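Local coordinates for protein-tyrosine-phosphatase PTP1 (Arabidopsis thaliana, PDB 6KRW) that removes phosphate from phosphotyrosine in proteins, MAP kinase MPK6 among its substrates, and so helps to restrain plant defence responses, at residues V235-S238 and R243-T246; S66-F71 and C237-G242; D149-E154 and M178-E183. One frame throughout, in Å; residues are numbered along the deposited sequence.

Interaction 1 (V235-S238 and R243-T246); sequences VHCS and RTGT. With FLC (citrate anion), chain D.
The end of strand 233-236 and the first turn of helix 242-259 come closest at H236 and T244, whose CA atoms are 5.5 Å apart. The T244 methyl CG2 packs against V235, 3.8 Å from V235 CG1, and the two side chains run past each other in opposite directions. The hydroxyl of T244 faces C237 instead, with T244 OG1 3.2 Å from C237 SG. The backbone T244 N makes a weak hydrogen bond to C237 SG. C237 SG sits between its own backbone N and carbonyl carbon (chi1 47°), a rotation that turns the sulfur toward the start of the helix. This is the P-loop of the protein tyrosine phosphatases, the CX5R signature loop that joins the strand to the helix. C237 is the nucleophile that becomes the phosphocysteine intermediate. R243 probably binds the substrate phosphate, as in related phosphatases. A citrate occupies the pocket, probably from the crystallisation liquor. Its oxygen OA1 takes two bonds from R243: R243 N to OA1 is nearly straight at 168°, and R243 NE reaches OA1 at 2.9 Å. The R243 chain bends at chi3 (-75°), which brings the guanidinium back alongside C237, with R243 NE 3.6 Å from C237 CB. Its outer nitrogen R243 NH2 meets the citrate hydroxyl OHB in the guanidinium plane, at 3.1 Å. S238 N donates to the same OHB. R243 NH1 is held by the carbonyl of W204. Behind the loop, H236 ND1 bonds to C237 O in the ring plane at 3.0 Å, and H236 NE2 bonds to Y150 OH, two bonds that hold the imidazole's rotation.

Interaction 2 (S66-F71 and C237-G242); sequences SDVVPF and CSAGIG
Two irregular segments face each other here, with V68 and A239 the nearest pair at 6.5 Å between CA atoms. Segment 237-242 is the phosphate-binding P-loop of the tyrosine phosphatase fold. Segment 66-71 belongs to the loop between helix 52-55 and strand 75-77. V68 alone carries the contact from its side. Its two methyls meet A239 and I241, and no hydrogen bond crosses. With CG1 anti to the backbone N (chi1 -178°), V68 turns that methyl to the P-loop, V68 CG1 lying 4.1 Å from A239 CB and 3.8 Å from I241 CG2. The other methyl, V68 CG2, meets the end of the isoleucine chain, 3.8 Å from I241 CD1. V68 and I241 reach toward each other tip to tip, each offering two methyls. I241 has its CG1 between the backbone N and the carbonyl carbon (chi1 59°), and from there the chain runs out extended to CD1. I241 is the N-cap residue of helix 242-259. Its backbone N and that of G242 both bond to a carboxylate oxygen of the bound citrate. The I241 side chain meets V68 while the backbone amides serve the anion pocket. G240, between the two residues that V68 touches, has positive phi (77°) and lets the loop turn there. R278 holds the same part of the loop by bonds to A239 O and G240 O. V68 O accepts a hydrogen bond from N91 ND2. The methyl V68 CG1 also comes 3.4 Å from A239 O.

Interaction 3 (D149-E154 and M178-E183); sequences DYFQDE and MLRNLE
F151 and R180 cross at about a right angle, their planes 61° apart. F151 CE2 lies over the centre of one guanidinium face, 3.4 Å from R180 CZ. The R180 chain runs extended from CG to NE, which carries the group out from the strand to the ring. R180 NH1 is also bonded to Q200 OE1 on the neighbouring strand 194-200. The apolar part is small: F151 CB meets L182 CD1 at 4.3 Å. The contact lays the loop after strand 131-134 against strand 178-186 of the central mixed sheet of the phosphatase domain. Cutting R180 back to an alanine is likely to leave Q200 OE1 without this donor and to open a gap beside the F151 ring. The polar contact across the segments is loose, with Q152 OE1 3.6 Å from R180 NH2 and the amide turned 85° from the guanidinium. Bonds inside the loop set its shape. D149 OD1 accepts from F151 N in an Asx turn and from Q152 N at 2.9 Å. D149 OD2 takes Q152 NE2 from above the carboxylate plane, at 2.8 Å, which steadies the amide.

Overall arrangement
From the N terminus, the chain first passes 66-71, which opens interaction 2. That contact closes only at 237-242, spanning all eight strands of the sheet, and sets the loop between helix 52-55 and strand 75-77 against the P-loop. Interaction 3 is nested inside: it opens at 149-154 and closes at 178-183, tying a loop to strand 178-186. Interaction 1 follows in series, a tight closure between strand 233-236 and helix 242-259. It opens on the stretch where interaction 2 ends, and the two share C237 and S238. Interactions 1 and 3 are about 18 Å apart between centres, yet they touch through H236 and Y150. Interactions 2 and 3 do not touch.

Interaction 1 (V235-S238 and R243-T246)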
loop_
_atom_site.group_PDB
_atom_site.type_symbol
_atom_site.label_atom_id
_atom_site.label_comp_id
_atom_site.label_asym_id
_atom_site.label_seq_id
_atom_site.Cartn_x
_atom_site.Cartn_y
_atom_site.Cartn_z
ATOM N N VAL A 235 2.092 0.671 -2.583
ATOM C CA VAL A 235 2.101 0.913 -1.123
ATOM C C VAL A 235 3.182 0.062 -0.521
ATOM O O VAL A 235 3.221 -1.157 -0.805
ATOM C CB VAL A 235 0.755 0.702 -0.432
ATOM C CG1 VAL A 235 0.818 1.117 1.019
ATOM C CG2 VAL A 235 -0.388 1.383 -1.149
ATOM N N HIS A 236 4.093 0.665 0.241
ATOM C CA HIS A 236 5.159 -0.143 0.852
ATOM C C HIS A 236 5.517 0.413 2.223
ATOM O O HIS A 236 5.364 1.630 2.462
ATOM C CB HIS A 236 6.378 -0.257 -0.050
ATOM C CG HIS A 236 7.310 0.922 -0.037
ATOM N ND1 HIS A 236 8.322 0.990 0.880
ATOM C CD2 HIS A 236 7.448 1.939 -0.890
ATOM C CE1 HIS A 236 9.028 2.117 0.652
ATOM N NE2 HIS A 236 8.495 2.738 -0.433
ATOM N N CYS A 237 6.007 -0.446 3.078
ATOM C CA CYS A 237 6.636 -0.049 4.355
ATOM C C CYS A 237 7.970 -0.781 4.367
ATOM O O CYS A 237 8.746 -0.591 3.433
ATOM C CB CYS A 237 5.716 -0.336 5.546
ATOM S SG CYS A 237 4.963 -1.986 5.562
ATOM N N SER A 238 8.231 -1.576 5.379
ATOM C CA SER A 238 9.464 -2.374 5.359
ATOM C C SER A 238 9.164 -3.757 4.751
ATOM O O SER A 238 9.785 -4.090 3.754
ATOM C CB SER A 238 10.074 -2.463 6.707
ATOM O OG SER A 238 11.363 -3.006 6.585
ATOM N N ARG A 243 1.859 -2.032 8.122
ATOM C CA ARG A 243 1.434 -0.657 7.810
ATOM C C ARG A 243 0.801 -0.625 6.419
ATOM O O ARG A 243 -0.194 -0.020 6.256
ATOM C CB ARG A 243 2.660 0.254 7.956
ATOM C CG ARG A 243 3.131 0.340 9.407
ATOM C CD ARG A 243 4.503 0.972 9.552
ATOM N NE ARG A 243 5.579 0.077 9.146
ATOM C CZ ARG A 243 6.866 0.371 9.251
ATOM N NH1 ARG A 243 7.247 1.529 9.797
ATOM N NH2 ARG A 243 7.779 -0.475 8.842
ATOM N N THR A 244 1.406 -1.312 5.463
ATOM C CA THR A 244 0.897 -1.367 4.076
ATOM C C THR A 244 -0.534 -1.920 4.059
ATOM O O THR A 244 -1.384 -1.329 3.460
ATOM C CB THR A 244 1.822 -2.240 3.239
ATOM O OG1 THR A 244 3.054 -1.548 3.094
ATOM C CG2 THR A 244 1.272 -2.535 1.858
ATOM N N GLY A 245 -0.768 -3.044 4.725
ATOM C CA GLY A 245 -2.124 -3.625 4.723
ATOM C C GLY A 245 -3.135 -2.730 5.396
ATOM O O GLY A 245 -4.277 -2.631 4.949
ATOM N N THR A 246 -2.729 -2.066 6.487
ATOM C CA THR A 246 -3.619 -1.146 7.215
ATOM C C THR A 246 -3.999 0.006 6.274
ATOM O O THR A 246 -5.162 0.331 6.198
ATOM C CB THR A 246 -2.928 -0.693 8.506
ATOM O OG1 THR A 246 -2.534 -1.818 9.295
ATOM C CG2 THR A 246 -3.792 0.230 9.334
HETATM C CAC FLC D . 4.802 -3.165 9.985
HETATM C CA FLC D . 6.115 -3.895 10.096
HETATM C CB FLC D . 6.633 -4.383 8.748
HETATM C CBC FLC D . 5.471 -5.172 8.100
HETATM C CG FLC D . 7.822 -5.326 8.987
HETATM C CGC FLC D . 9.056 -4.768 9.682
HETATM O OA1 FLC D . 4.555 -2.578 8.978
HETATM O OA2 FLC D . 4.045 -3.279 10.838
HETATM O OB1 FLC D . 5.075 -4.837 6.998
HETATM O OB2 FLC D . 4.999 -6.082 8.796
HETATM O OG1 FLC D . 9.228 -3.534 9.761
HETATM O OG2 FLC D . 9.873 -5.607 10.115
HETATM O OHB FLC D . 7.000 -3.287 7.917
#

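Interaction 2 (S66-F71 and C237-G242)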
loop_
_atom_site.group_PDB
_atom_site.type_symbol
_atom_site.label_atom_id
_atom_site.label_comp_id
_atom_site.label_asym_id
_atom_site.label_seq_id
_atom_site.Cartn_x
_atom_site.Cartn_y
_atom_site.Cartn_z
ATOM N N SER A 66 12.510 -13.369 5.126
ATOM C CA SER A 66 12.407 -14.708 4.497
ATOM C C SER A 66 10.957 -15.219 4.476
ATOM O O SER A 66 10.658 -16.074 3.611
ATOM C CB SER A 66 13.329 -15.666 5.186
ATOM O OG SER A 66 12.935 -15.865 6.527
ATOM N N ASP A 67 10.087 -14.750 5.362
ATOM C CA ASP A 67 8.706 -15.275 5.502
ATOM C C ASP A 67 7.691 -14.251 4.980
ATOM O O ASP A 67 6.477 -14.440 5.213
ATOM C CB ASP A 67 8.451 -15.644 6.963
ATOM C CG ASP A 67 8.653 -14.490 7.941
ATOM O OD1 ASP A 67 9.220 -13.458 7.540
ATOM O OD2 ASP A 67 8.255 -14.643 9.102
ATOM N N VAL A 68 8.135 -13.193 4.302
ATOM C CA VAL A 68 7.181 -12.231 3.695
ATOM C C VAL A 68 7.491 -12.154 2.210
ATOM O O VAL A 68 8.457 -11.507 1.788
ATOM C CB VAL A 68 7.216 -10.835 4.337
ATOM C CG1 VAL A 68 6.168 -9.945 3.670
ATOM C CG2 VAL A 68 6.988 -10.921 5.838
ATOM N N VAL A 69 6.734 -12.906 1.431
ATOM C CA VAL A 69 6.959 -13.118 -0.008
ATOM C C VAL A 69 5.587 -13.149 -0.666
ATOM O O VAL A 69 4.589 -13.485 -0.013
ATOM C CB VAL A 69 7.712 -14.426 -0.286
ATOM C CG1 VAL A 69 9.133 -14.375 0.225
ATOM C CG2 VAL A 69 6.983 -15.634 0.281
ATOM N N PRO A 70 5.524 -12.800 -1.967
ATOM C CA PRO A 70 4.268 -12.870 -2.705
ATOM C C PRO A 70 3.948 -14.314 -3.128
ATOM O O PRO A 70 4.844 -15.077 -3.432
ATOM C CB PRO A 70 4.516 -12.003 -3.939
ATOM C CG PRO A 70 5.999 -12.239 -4.215
ATOM C CD PRO A 70 6.625 -12.311 -2.817
ATOM N N PHE A 71 2.656 -14.577 -3.149
ATOM C CA PHE A 71 2.146 -15.837 -3.748
ATOM C C PHE A 71 2.425 -15.853 -5.236
ATOM O O PHE A 71 2.330 -14.822 -5.937
ATOM C CB PHE A 71 0.648 -15.922 -3.486
ATOM C CG PHE A 71 0.253 -15.865 -2.043
ATOM C CD1 PHE A 71 0.865 -16.678 -1.094
ATOM C CD2 PHE A 71 -0.773 -15.042 -1.615
ATOM C CE1 PHE A 71 0.482 -16.627 0.237
ATOM C CE2 PHE A 71 -1.153 -14.975 -0.284
ATOM C CZ PHE A 71 -0.525 -15.767 0.639
ATOM N N CYS A 237 6.007 -0.446 3.078
ATOM C CA CYS A 237 6.636 -0.049 4.355
ATOM C C CYS A 237 7.970 -0.781 4.367
ATOM O O CYS A 237 8.746 -0.591 3.433
ATOM C CB CYS A 237 5.716 -0.336 5.546
ATOM S SG CYS A 237 4.963 -1.986 5.562
ATOM N N SER A 238 8.231 -1.576 5.379
ATOM C CA SER A 238 9.464 -2.374 5.359
ATOM C C SER A 238 9.164 -3.757 4.751
ATOM O O SER A 238 9.785 -4.090 3.754
ATOM C CB SER A 238 10.074 -2.463 6.707
ATOM O OG SER A 238 11.363 -3.006 6.585
ATOM N N ALA A 239 8.262 -4.539 5.346
ATOM C CA ALA A 239 7.882 -5.860 4.779
ATOM C C ALA A 239 6.762 -5.713 3.756
ATOM O O ALA A 239 6.597 -6.658 2.936
ATOM C CB ALA A 239 7.484 -6.793 5.880
ATOM N N GLY A 240 6.018 -4.630 3.790
ATOM C CA GLY A 240 4.876 -4.395 2.903
ATOM C C GLY A 240 3.634 -5.176 3.304
ATOM O O GLY A 240 2.873 -5.547 2.380
ATOM N N ILE A 241 3.412 -5.422 4.577
ATOM C CA ILE A 241 2.180 -6.114 5.032
ATOM C C ILE A 241 1.478 -5.443 6.216
ATOM O O ILE A 241 0.271 -5.353 6.177
ATOM C CB ILE A 241 2.451 -7.614 5.293
ATOM C CG1 ILE A 241 3.519 -7.874 6.351
ATOM C CG2 ILE A 241 2.747 -8.344 3.982
ATOM C CD1 ILE A 241 3.638 -9.320 6.765
ATOM N N GLY A 242 2.205 -4.907 7.224
ATOM C CA GLY A 242 1.503 -4.406 8.418
ATOM C C GLY A 242 0.957 -3.010 8.179
ATOM O O GLY A 242 -0.257 -2.835 8.061
#

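Interaction 3 (D149-E154 and M178-E183)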
loop_
_atom_site.group_PDB
_atom_site.type_symbol
_atom_site.label_atom_id
_atom_site.label_comp_id
_atom_site.label_asym_id
_atom_site.label_seq_id
_atom_site.Cartn_x
_atom_site.Cartn_y
_atom_site.Cartn_z
ATOM N N ASP A 149 17.348 3.766 0.169
ATOM C CA ASP A 149 17.070 5.072 -0.474
ATOM C C ASP A 149 17.041 4.903 -1.994
ATOM O O ASP A 149 18.088 4.880 -2.632
ATOM C CB ASP A 149 18.103 6.123 -0.053
ATOM C CG ASP A 149 17.863 7.492 -0.656
ATOM O OD1 ASP A 149 16.994 7.616 -1.529
ATOM O OD2 ASP A 149 18.615 8.436 -0.270
ATOM N N TYR A 150 15.846 4.727 -2.540
ATOM C CA TYR A 150 15.664 4.542 -3.992
ATOM C C TYR A 150 15.134 5.821 -4.620
ATOM O O TYR A 150 14.835 5.772 -5.804
ATOM C CB TYR A 150 14.695 3.363 -4.212
ATOM C CG TYR A 150 13.284 3.565 -3.688
ATOM C CD1 TYR A 150 12.320 4.185 -4.456
ATOM C CD2 TYR A 150 12.947 3.220 -2.388
ATOM C CE1 TYR A 150 11.054 4.445 -3.951
ATOM C CE2 TYR A 150 11.690 3.483 -1.860
ATOM C CZ TYR A 150 10.744 4.104 -2.648
ATOM O OH TYR A 150 9.498 4.406 -2.186
ATOM N N PHE A 151 15.119 6.959 -3.906
ATOM C CA PHE A 151 14.374 8.115 -4.474
ATOM C C PHE A 151 15.046 9.476 -4.239
ATOM O O PHE A 151 14.657 10.431 -4.934
ATOM C CB PHE A 151 12.942 8.139 -3.947
ATOM C CG PHE A 151 12.854 8.151 -2.443
ATOM C CD1 PHE A 151 12.765 6.958 -1.746
ATOM C CD2 PHE A 151 12.832 9.337 -1.727
ATOM C CE1 PHE A 151 12.679 6.936 -0.363
ATOM C CE2 PHE A 151 12.734 9.313 -0.348
ATOM C CZ PHE A 151 12.682 8.124 0.340
ATOM N N GLN A 152 15.992 9.620 -3.320
ATOM C CA GLN A 152 16.583 10.953 -3.063
ATOM C C GLN A 152 17.689 11.214 -4.083
ATOM O O GLN A 152 18.492 10.320 -4.332
ATOM C CB GLN A 152 17.096 11.010 -1.631
ATOM C CG GLN A 152 15.983 10.924 -0.591
ATOM C CD GLN A 152 16.483 11.253 0.793
ATOM O OE1 GLN A 152 16.184 12.314 1.344
ATOM N NE2 GLN A 152 17.280 10.355 1.355
ATOM N N ASP A 153 17.722 12.415 -4.655
ATOM C CA ASP A 153 18.725 12.774 -5.697
ATOM C C ASP A 153 19.407 14.095 -5.320
ATOM O O ASP A 153 19.638 14.934 -6.224
ATOM C CB ASP A 153 18.077 12.814 -7.084
ATOM C CG ASP A 153 17.202 14.034 -7.334
ATOM O OD1 ASP A 153 16.701 14.617 -6.352
ATOM O OD2 ASP A 153 17.033 14.396 -8.513
ATOM N N GLU A 154 19.755 14.265 -4.045
ATOM C CA GLU A 154 20.392 15.529 -3.591
ATOM C C GLU A 154 21.795 15.655 -4.190
ATOM O O GLU A 154 22.217 16.790 -4.434
ATOM C CB GLU A 154 20.409 15.612 -2.067
ATOM C CG GLU A 154 19.064 15.248 -1.452
ATOM C CD GLU A 154 18.506 16.276 -0.484
ATOM O OE1 GLU A 154 17.282 16.249 -0.231
ATOM O OE2 GLU A 154 19.290 17.113 0.002
ATOM N N MET A 178 5.698 14.049 3.196
ATOM C CA MET A 178 6.702 14.540 2.219
ATOM C C MET A 178 6.242 14.150 0.828
ATOM O O MET A 178 6.009 12.920 0.608
ATOM C CB MET A 178 8.083 13.975 2.512
ATOM C CG MET A 178 8.794 14.685 3.627
ATOM S SD MET A 178 10.302 13.837 4.098
ATOM C CE MET A 178 9.627 12.446 5.013
ATOM N N LEU A 179 5.916 15.123 0.005
ATOM C CA LEU A 179 5.449 14.966 -1.377
ATOM C C LEU A 179 6.595 15.206 -2.337
ATOM O O LEU A 179 7.063 16.296 -2.352
ATOM C CB LEU A 179 4.258 15.881 -1.638
ATOM C CG LEU A 179 3.188 15.909 -0.551
ATOM C CD1 LEU A 179 2.137 16.951 -0.882
ATOM C CD2 LEU A 179 2.524 14.548 -0.368
ATOM N N ARG A 180 6.975 14.201 -3.112
ATOM C CA ARG A 180 8.023 14.315 -4.139
ATOM C C ARG A 180 7.437 14.002 -5.504
ATOM O O ARG A 180 7.008 12.872 -5.709
ATOM C CB ARG A 180 9.198 13.400 -3.845
ATOM C CG ARG A 180 9.905 13.652 -2.530
ATOM C CD ARG A 180 11.014 12.653 -2.318
ATOM N NE ARG A 180 11.907 12.961 -1.205
ATOM C CZ ARG A 180 11.728 12.583 0.067
ATOM N NH1 ARG A 180 10.659 11.897 0.445
ATOM N NH2 ARG A 180 12.635 12.897 0.973
ATOM N N ASN A 181 7.434 14.985 -6.385
ATOM C CA ASN A 181 7.091 14.792 -7.812
ATOM C C ASN A 181 8.343 14.272 -8.515
ATOM O O ASN A 181 9.346 15.022 -8.659
ATOM C CB ASN A 181 6.609 16.094 -8.435
ATOM C CG ASN A 181 5.934 15.884 -9.769
ATOM O OD1 ASN A 181 6.584 15.542 -10.754
ATOM N ND2 ASN A 181 4.633 16.103 -9.808
ATOM N N LEU A 182 8.281 13.003 -8.925
ATOM C CA LEU A 182 9.450 12.305 -9.488
ATOM C C LEU A 182 9.222 12.087 -10.975
ATOM O O LEU A 182 8.067 11.977 -11.428
ATOM C CB LEU A 182 9.619 10.946 -8.808
ATOM C CG LEU A 182 9.874 10.986 -7.304
ATOM C CD1 LEU A 182 10.079 9.571 -6.755
ATOM C CD2 LEU A 182 11.047 11.913 -7.010
ATOM N N GLU A 183 10.330 12.013 -11.690
ATOM C CA GLU A 183 10.350 11.776 -13.136
ATOM C C GLU A 183 11.283 10.603 -13.370
ATOM O O GLU A 183 12.460 10.683 -12.974
ATOM C CB GLU A 183 10.835 13.029 -13.838
ATOM C CG GLU A 183 11.226 12.821 -15.280
ATOM C CD GLU A 183 11.745 14.091 -15.932
ATOM O OE1 GLU A 183 11.140 15.167 -15.709
ATOM O OE2 GLU A 183 12.768 14.007 -16.638
#